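Local structure of RNA-binding protein HI_1333 (Haemophilus influenzae, 1JO0) at residues Pro20-Gly25 / Glu31-Glu36; Asn39-His44 / Arg68-Ala73; Glu57-Ile62 / Val75-His80. The protein probably binds RNA through its CRM (CRS1/YhbY) domain, although its precise cellular role is not established. All coordinates share one frame; numbering follows the deposited sequence.

The three contacts join the helices of one compact alpha/beta chain to each other and to its four-stranded sheet. Contact 1 lays helix 31-44 against edge strand 22-24, and contact 2 lies further along that helix, where it meets the end of helix 56-70; their centres are about 11 Å apart. They touch directly, V21 CG2 lying 3.8 Å from A40 CB. Contact 3 sits at the other end of helix 56-70, beside the opposite edge strand, 73-78, with its centre about 16 Å from that of contact 2. Contacts 1 and 3, with centres about 14 Å apart, touch where L24 CD2 lies 3.9 Å from I62 CG2.

Contact 1 of 3, residues Pro20-Gly25 / Glu31-Glu36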
# COMPACT_ATOMS: atom_id res chain seq x y z
N PRO A 20 7.08 3.24 6.64
CA PRO A 20 6.95 2.01 5.84
C PRO A 20 7.04 0.74 6.70
O PRO A 20 7.87 0.66 7.59
CB PRO A 20 8.16 2.10 4.91
CG PRO A 20 8.53 3.52 4.82
CD PRO A 20 8.17 4.12 6.16
N VAL A 21 6.19 -0.24 6.46
CA VAL A 21 6.22 -1.55 7.09
C VAL A 21 6.73 -2.66 6.16
O VAL A 21 6.91 -3.77 6.64
CB VAL A 21 4.84 -1.89 7.69
CG1 VAL A 21 4.54 -0.94 8.86
CG2 VAL A 21 3.69 -1.81 6.69
N VAL A 22 6.94 -2.38 4.88
CA VAL A 22 7.54 -3.32 3.94
C VAL A 22 8.52 -2.53 3.08
O VAL A 22 8.21 -1.41 2.67
CB VAL A 22 6.49 -4.01 3.04
CG1 VAL A 22 7.14 -4.98 2.06
CG2 VAL A 22 5.45 -4.71 3.91
N MET A 23 9.64 -3.16 2.81
CA MET A 23 10.61 -2.53 1.92
C MET A 23 10.94 -3.56 0.85
O MET A 23 11.21 -4.71 1.17
CB MET A 23 11.82 -2.00 2.69
CG MET A 23 11.49 -0.93 3.73
SD MET A 23 12.83 0.13 4.28
CE MET A 23 14.21 -0.48 3.31
N LEU A 24 10.90 -3.08 -0.39
CA LEU A 24 11.44 -3.82 -1.50
C LEU A 24 12.87 -3.40 -1.82
O LEU A 24 13.23 -2.23 -1.70
CB LEU A 24 10.75 -3.58 -2.84
CG LEU A 24 9.48 -4.44 -2.97
CD1 LEU A 24 8.49 -3.99 -1.92
CD2 LEU A 24 8.94 -4.35 -4.38
N GLY A 25 13.64 -4.36 -2.28
CA GLY A 25 14.98 -4.17 -2.78
C GLY A 25 15.12 -4.64 -4.22
O GLY A 25 14.13 -4.74 -4.96
N GLU A 31 7.93 -13.67 -3.82
CA GLU A 31 6.94 -14.37 -3.03
C GLU A 31 6.94 -13.90 -1.59
O GLU A 31 5.94 -13.62 -0.94
CB GLU A 31 7.23 -15.88 -3.07
CG GLU A 31 6.02 -16.72 -3.33
CD GLU A 31 5.06 -16.84 -2.17
OE1 GLU A 31 5.43 -16.62 -0.99
OE2 GLU A 31 3.86 -17.12 -2.41
N GLY A 32 8.13 -13.75 -1.02
CA GLY A 32 8.23 -13.35 0.37
C GLY A 32 7.78 -11.92 0.60
O GLY A 32 7.14 -11.63 1.61
N VAL A 33 8.10 -11.02 -0.32
CA VAL A 33 7.69 -9.63 -0.17
C VAL A 33 6.16 -9.56 -0.27
O VAL A 33 5.52 -8.82 0.49
CB VAL A 33 8.39 -8.67 -1.17
CG1 VAL A 33 7.74 -7.30 -1.14
CG2 VAL A 33 9.88 -8.54 -0.84
N LEU A 34 5.57 -10.32 -1.18
CA LEU A 34 4.10 -10.32 -1.30
C LEU A 34 3.48 -10.81 -0.00
O LEU A 34 2.47 -10.25 0.40
CB LEU A 34 3.68 -11.18 -2.47
CG LEU A 34 2.17 -11.36 -2.63
CD1 LEU A 34 1.53 -9.98 -2.82
CD2 LEU A 34 1.87 -12.34 -3.74
N ALA A 35 4.08 -11.83 0.58
CA ALA A 35 3.55 -12.29 1.87
C ALA A 35 3.66 -11.22 2.93
O ALA A 35 2.78 -11.11 3.79
CB ALA A 35 4.26 -13.59 2.25
N GLU A 36 4.71 -10.44 2.92
CA GLU A 36 4.89 -9.37 3.90
C GLU A 36 3.81 -8.32 3.65
O GLU A 36 3.25 -7.82 4.62
CB GLU A 36 6.26 -8.72 3.82
CG GLU A 36 7.49 -9.52 4.29
CD GLU A 36 8.71 -8.66 4.01
OE1 GLU A 36 9.58 -9.02 3.20
OE2 GLU A 36 8.79 -7.57 4.63
O HOH W 1 7.25 -6.62 6.68
O HOH W 2 10.27 -5.50 4.38
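With chi1 at 180°, V22 places CG1 anti to its backbone N, and V33, at 170°, turns its own CG1 the same way. The two methyls, V22 CG1 and V33 CG1, meet at 4.0 Å. The first bond of the L24 side chain does not point at the helix, but its end swings nearer, bringing CD1 to 3.5 Å from V33 CG1. That spacing is tighter than usual van der Waals contact, and these two side chains lie roughly at right angles. Further along the helix, V22 CG2 rests 3.9 Å from E36 O. The axes of 22-24 and 31-36 approach to 8.9 Å and run nearly antiparallel (155°), as a helix does when it returns past its strand in a beta-alpha-beta unit. Strand 46-51 completes that unit, its K50 pairing by backbone with V22 and L24. Extended beyond CG, E36 carries OE2 near V22 CG1, where two waters donate to it. Water 1 lies 2.7 Å from E36 OE2 and also donates to V21 O. Water 2, 2.6 Å from E36 OE2, accepts from M23 N at 2.9 Å. The chemistry thus divides: V33 grips the strand by apolar contact, while the carboxylate is coupled to the strand backbone through hydrogen-bonded water bridges.

Contact 2 of 3, residues Asn39-His44 / Arg68-Ala73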
# COMPACT_ATOMS: atom_id res chain seq x y z
N ASN A 39 0.47 -9.68 4.94
CA ASN A 39 0.50 -9.68 6.38
C ASN A 39 0.21 -8.28 6.89
O ASN A 39 -0.55 -8.03 7.82
CB ASN A 39 1.83 -10.21 6.87
CG ASN A 39 1.89 -10.24 8.39
OD1 ASN A 39 1.10 -10.90 9.07
ND2 ASN A 39 2.87 -9.54 8.93
N ALA A 40 0.89 -7.30 6.31
CA ALA A 40 0.77 -5.91 6.71
C ALA A 40 -0.63 -5.36 6.46
O ALA A 40 -1.23 -4.69 7.29
CB ALA A 40 1.84 -5.10 5.98
N LEU A 41 -1.22 -5.65 5.31
CA LEU A 41 -2.59 -5.30 5.03
C LEU A 41 -3.54 -5.90 6.05
O LEU A 41 -4.45 -5.24 6.55
CB LEU A 41 -3.04 -5.70 3.64
CG LEU A 41 -2.43 -4.92 2.47
CD1 LEU A 41 -2.76 -5.63 1.15
CD2 LEU A 41 -2.89 -3.48 2.41
N ASN A 42 -3.35 -7.17 6.37
CA ASN A 42 -4.20 -7.86 7.32
C ASN A 42 -4.19 -7.21 8.69
O ASN A 42 -5.26 -7.01 9.26
CB ASN A 42 -3.78 -9.31 7.47
CG ASN A 42 -4.32 -10.13 6.31
OD1 ASN A 42 -5.25 -9.71 5.61
ND2 ASN A 42 -3.66 -11.27 6.22
N HIS A 43 -2.97 -6.90 9.20
CA HIS A 43 -2.91 -6.33 10.54
C HIS A 43 -3.23 -4.85 10.55
O HIS A 43 -3.85 -4.37 11.51
CB HIS A 43 -1.54 -6.55 11.16
CG HIS A 43 -1.33 -8.00 11.49
ND1 HIS A 43 -2.05 -8.62 12.46
CD2 HIS A 43 -0.56 -8.94 10.90
CE1 HIS A 43 -1.70 -9.89 12.52
NE2 HIS A 43 -0.79 -10.12 11.57
N HIS A 44 -2.79 -4.10 9.52
CA HIS A 44 -2.82 -2.65 9.63
C HIS A 44 -3.88 -1.96 8.77
O HIS A 44 -4.19 -0.80 9.10
CB HIS A 44 -1.46 -2.06 9.21
CG HIS A 44 -0.37 -2.57 10.10
ND1 HIS A 44 -0.28 -2.19 11.42
CD2 HIS A 44 0.67 -3.39 9.84
CE1 HIS A 44 0.79 -2.77 11.97
NE2 HIS A 44 1.38 -3.49 11.03
N ARG A 68 -3.06 -6.12 -8.20
CA ARG A 68 -3.70 -7.30 -8.75
C ARG A 68 -3.77 -8.41 -7.73
O ARG A 68 -4.78 -9.05 -7.56
CB ARG A 68 -2.89 -7.82 -9.95
CG ARG A 68 -3.55 -9.01 -10.63
CD ARG A 68 -2.83 -9.43 -11.90
NE ARG A 68 -3.35 -10.69 -12.42
CZ ARG A 68 -2.77 -11.87 -12.45
NH1 ARG A 68 -1.56 -12.10 -11.98
NH2 ARG A 68 -3.44 -12.89 -12.97
N GLU A 69 -2.67 -8.67 -7.04
CA GLU A 69 -2.60 -9.81 -6.11
C GLU A 69 -3.37 -9.58 -4.82
O GLU A 69 -3.98 -10.54 -4.31
CB GLU A 69 -1.12 -10.03 -5.75
CG GLU A 69 -0.25 -10.42 -6.94
CD GLU A 69 -0.41 -11.91 -7.17
OE1 GLU A 69 -1.41 -12.52 -6.78
OE2 GLU A 69 0.51 -12.41 -7.82
N THR A 70 -3.32 -8.35 -4.34
CA THR A 70 -3.86 -8.07 -3.00
C THR A 70 -5.25 -7.44 -3.00
O THR A 70 -5.94 -7.47 -1.98
CB THR A 70 -2.97 -7.11 -2.21
OG1 THR A 70 -2.99 -5.79 -2.79
CG2 THR A 70 -1.53 -7.59 -2.05
N LYS A 71 -5.66 -6.85 -4.12
CA LYS A 71 -6.92 -6.10 -4.21
C LYS A 71 -6.96 -4.87 -3.32
O LYS A 71 -8.04 -4.31 -3.07
CB LYS A 71 -8.13 -7.00 -3.95
CG LYS A 71 -7.99 -8.35 -4.60
CD LYS A 71 -7.64 -8.35 -6.06
CE LYS A 71 -7.78 -9.80 -6.54
NZ LYS A 71 -6.68 -10.70 -6.08
N ALA A 72 -5.78 -4.41 -2.86
CA ALA A 72 -5.70 -3.16 -2.15
C ALA A 72 -5.93 -1.98 -3.09
O ALA A 72 -5.66 -2.07 -4.30
CB ALA A 72 -4.34 -3.00 -1.46
N ALA A 73 -6.42 -0.89 -2.52
CA ALA A 73 -6.51 0.39 -3.15
C ALA A 73 -5.20 1.15 -3.08
O ALA A 73 -4.55 1.20 -2.04
CB ALA A 73 -7.60 1.27 -2.53
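L41 of helix 31-44 reaches across to T70 and A72, and the chain it meets can be followed from R68. R68 O accepts from K71 NZ at 2.9 Å, the donor lying in the carbonyl plane with a C=O...N angle of 156°. E69 O receives a second, weak bond from K71 NZ at 3.2 Å; the lysine has folded back over the last helical turn, where the carbonyls would probably favour its charged form. T70 is the first residue to touch L41. Its CB stands 3.7 Å from L41 CD1, with the two side chains at about a right angle, and T70 CG2 lies 3.9 Å from the same methyl. A chi1 of 68° puts OG1 between the backbone N and the carbonyl carbon, where it bonds I66 O and also accepts from A72 N at 3.1 Å. With an N-H...O angle of 163°, this last bond closes an ST turn at the end of helix 56-70. The hydroxyl of this buried residue therefore has two backbone partners, I66 O earlier in the sequence and A72 N later. K71 leaves the helix with positive phi. A72 then offers CB to both branches of L41, at 4.0 Å from CD1 and 4.2 Å from CD2, while L41 also packs on I47 of strand 46-51. A73 begins strand 73-78 and pairs by backbone with Y85.

Contact 3 of 3, residues Glu57-Ile62 / Val75-His80; sequences ETKQLI and VQTIGH
K59 NZ donates to G79 O at 2.8 Å, the direct polar bond between helix 57-62 and the turn that follows strand 75-78. The nitrogen lies in the carbonyl plane, and the C=O...N angle of 150° shows it set somewhat to one side of the C=O direction. K59 spans a gap in which its CA stays 8.3 Å from H80 CA. It leaves the helix with CG anti to the backbone N; the extended first two torsions bring CD to 3.7 Å from G79 O, and the bend at chi3 (73°) then turns CE and NZ toward the carbonyl and T77. The ends of K59 and T77 meet head-on: T77 CG2 stands 3.4 Å from K59 NZ and 3.9 Å from K59 CE. T77 presents this methyl because CG2 is the branch anti to its backbone N, with OG1 on the other branch, beside that N. Behind these contacts is a beta hairpin, strands 73-78 and 81-85, whose reversal runs through G79 and H80. Positive phi at G79 (62°) and the backbone angles of both residues fit a type II' beta turn, a geometry in which glycine commonly takes the first corner. Earlier in the strand, V83 on the neighbouring strand is matched by two residues, V75 and Q76, which makes a classic beta bulge, and T77 packs on L82. On the helix side K59 also rests on A54. The turn is tied to the sheet as well: H80 pairs by backbone with V51, and its NE2 is hydrogen-bonded to K50 NZ.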
# COMPACT_ATOMS: atom_id res chain seq x y z
N GLU A 57 8.73 3.23 -14.79
CA GLU A 57 8.13 2.02 -15.38
C GLU A 57 8.26 0.83 -14.46
O GLU A 57 7.34 0.05 -14.31
CB GLU A 57 8.78 1.78 -16.76
CG GLU A 57 8.48 2.78 -17.83
CD GLU A 57 9.20 4.11 -17.61
OE1 GLU A 57 10.34 4.10 -17.06
OE2 GLU A 57 8.59 5.10 -18.01
N THR A 58 9.43 0.72 -13.79
CA THR A 58 9.62 -0.39 -12.85
C THR A 58 8.65 -0.29 -11.70
O THR A 58 8.01 -1.24 -11.27
CB THR A 58 11.09 -0.35 -12.40
OG1 THR A 58 11.82 -0.69 -13.59
CG2 THR A 58 11.43 -1.37 -11.31
N LYS A 59 8.52 0.93 -11.17
CA LYS A 59 7.61 1.15 -10.07
C LYS A 59 6.18 0.82 -10.51
O LYS A 59 5.43 0.23 -9.74
CB LYS A 59 7.73 2.55 -9.57
CG LYS A 59 6.79 2.84 -8.38
CD LYS A 59 7.29 4.13 -7.73
CE LYS A 59 6.92 5.27 -8.66
NZ LYS A 59 6.79 6.59 -7.99
N GLN A 60 5.84 1.18 -11.75
CA GLN A 60 4.49 0.91 -12.20
C GLN A 60 4.22 -0.59 -12.28
O GLN A 60 3.14 -1.05 -11.93
CB GLN A 60 4.22 1.57 -13.57
CG GLN A 60 2.74 1.56 -13.91
CD GLN A 60 1.96 2.44 -12.94
OE1 GLN A 60 2.23 3.63 -12.84
NE2 GLN A 60 1.00 1.85 -12.23
N LEU A 61 5.19 -1.38 -12.76
CA LEU A 61 5.06 -2.84 -12.77
C LEU A 61 4.75 -3.37 -11.36
O LEU A 61 3.86 -4.18 -11.19
CB LEU A 61 6.36 -3.45 -13.29
CG LEU A 61 6.81 -3.45 -14.70
CD1 LEU A 61 8.20 -4.07 -14.85
CD2 LEU A 61 5.89 -4.26 -15.62
N ILE A 62 5.54 -2.89 -10.41
CA ILE A 62 5.36 -3.28 -9.01
C ILE A 62 3.99 -2.89 -8.50
O ILE A 62 3.33 -3.74 -7.89
CB ILE A 62 6.49 -2.70 -8.15
CG1 ILE A 62 7.83 -3.34 -8.46
CG2 ILE A 62 6.15 -2.81 -6.68
CD1 ILE A 62 9.07 -2.61 -8.01
N VAL A 75 -3.65 4.51 -2.45
CA VAL A 75 -3.98 5.76 -1.82
C VAL A 75 -3.10 6.90 -2.35
O VAL A 75 -3.65 7.96 -2.60
CB VAL A 75 -3.88 5.64 -0.30
CG1 VAL A 75 -4.05 6.98 0.40
CG2 VAL A 75 -4.88 4.58 0.21
N GLN A 76 -1.81 6.67 -2.51
CA GLN A 76 -0.85 7.68 -2.88
C GLN A 76 0.40 6.97 -3.40
O GLN A 76 0.80 5.98 -2.83
CB GLN A 76 -0.47 8.56 -1.70
CG GLN A 76 0.49 9.70 -1.95
CD GLN A 76 0.75 10.53 -0.70
OE1 GLN A 76 0.74 10.04 0.44
NE2 GLN A 76 0.96 11.81 -0.90
N THR A 77 0.95 7.49 -4.45
CA THR A 77 2.26 7.16 -4.91
C THR A 77 3.09 8.45 -4.91
O THR A 77 2.68 9.37 -5.59
CB THR A 77 2.24 6.78 -6.41
OG1 THR A 77 1.29 5.74 -6.60
CG2 THR A 77 3.64 6.36 -6.81
N ILE A 78 4.12 8.55 -4.13
CA ILE A 78 4.94 9.76 -4.13
C ILE A 78 6.36 9.29 -3.92
O ILE A 78 6.66 8.65 -2.90
CB ILE A 78 4.54 10.76 -3.03
CG1 ILE A 78 4.62 10.10 -1.66
CG2 ILE A 78 3.19 11.36 -3.36
CD1 ILE A 78 4.03 10.78 -0.46
N GLY A 79 7.15 9.59 -4.93
CA GLY A 79 8.54 9.21 -4.82
C GLY A 79 8.60 7.70 -4.70
O GLY A 79 8.06 6.97 -5.51
N HIS A 80 9.27 7.27 -3.63
CA HIS A 80 9.58 5.88 -3.48
C HIS A 80 8.61 5.18 -2.54
O HIS A 80 8.86 4.02 -2.19
CB HIS A 80 11.04 5.73 -2.99
CG HIS A 80 11.31 6.36 -1.66
ND1 HIS A 80 10.93 7.64 -1.34
CD2 HIS A 80 11.93 5.88 -0.56
CE1 HIS A 80 11.30 7.93 -0.10
NE2 HIS A 80 11.91 6.87 0.40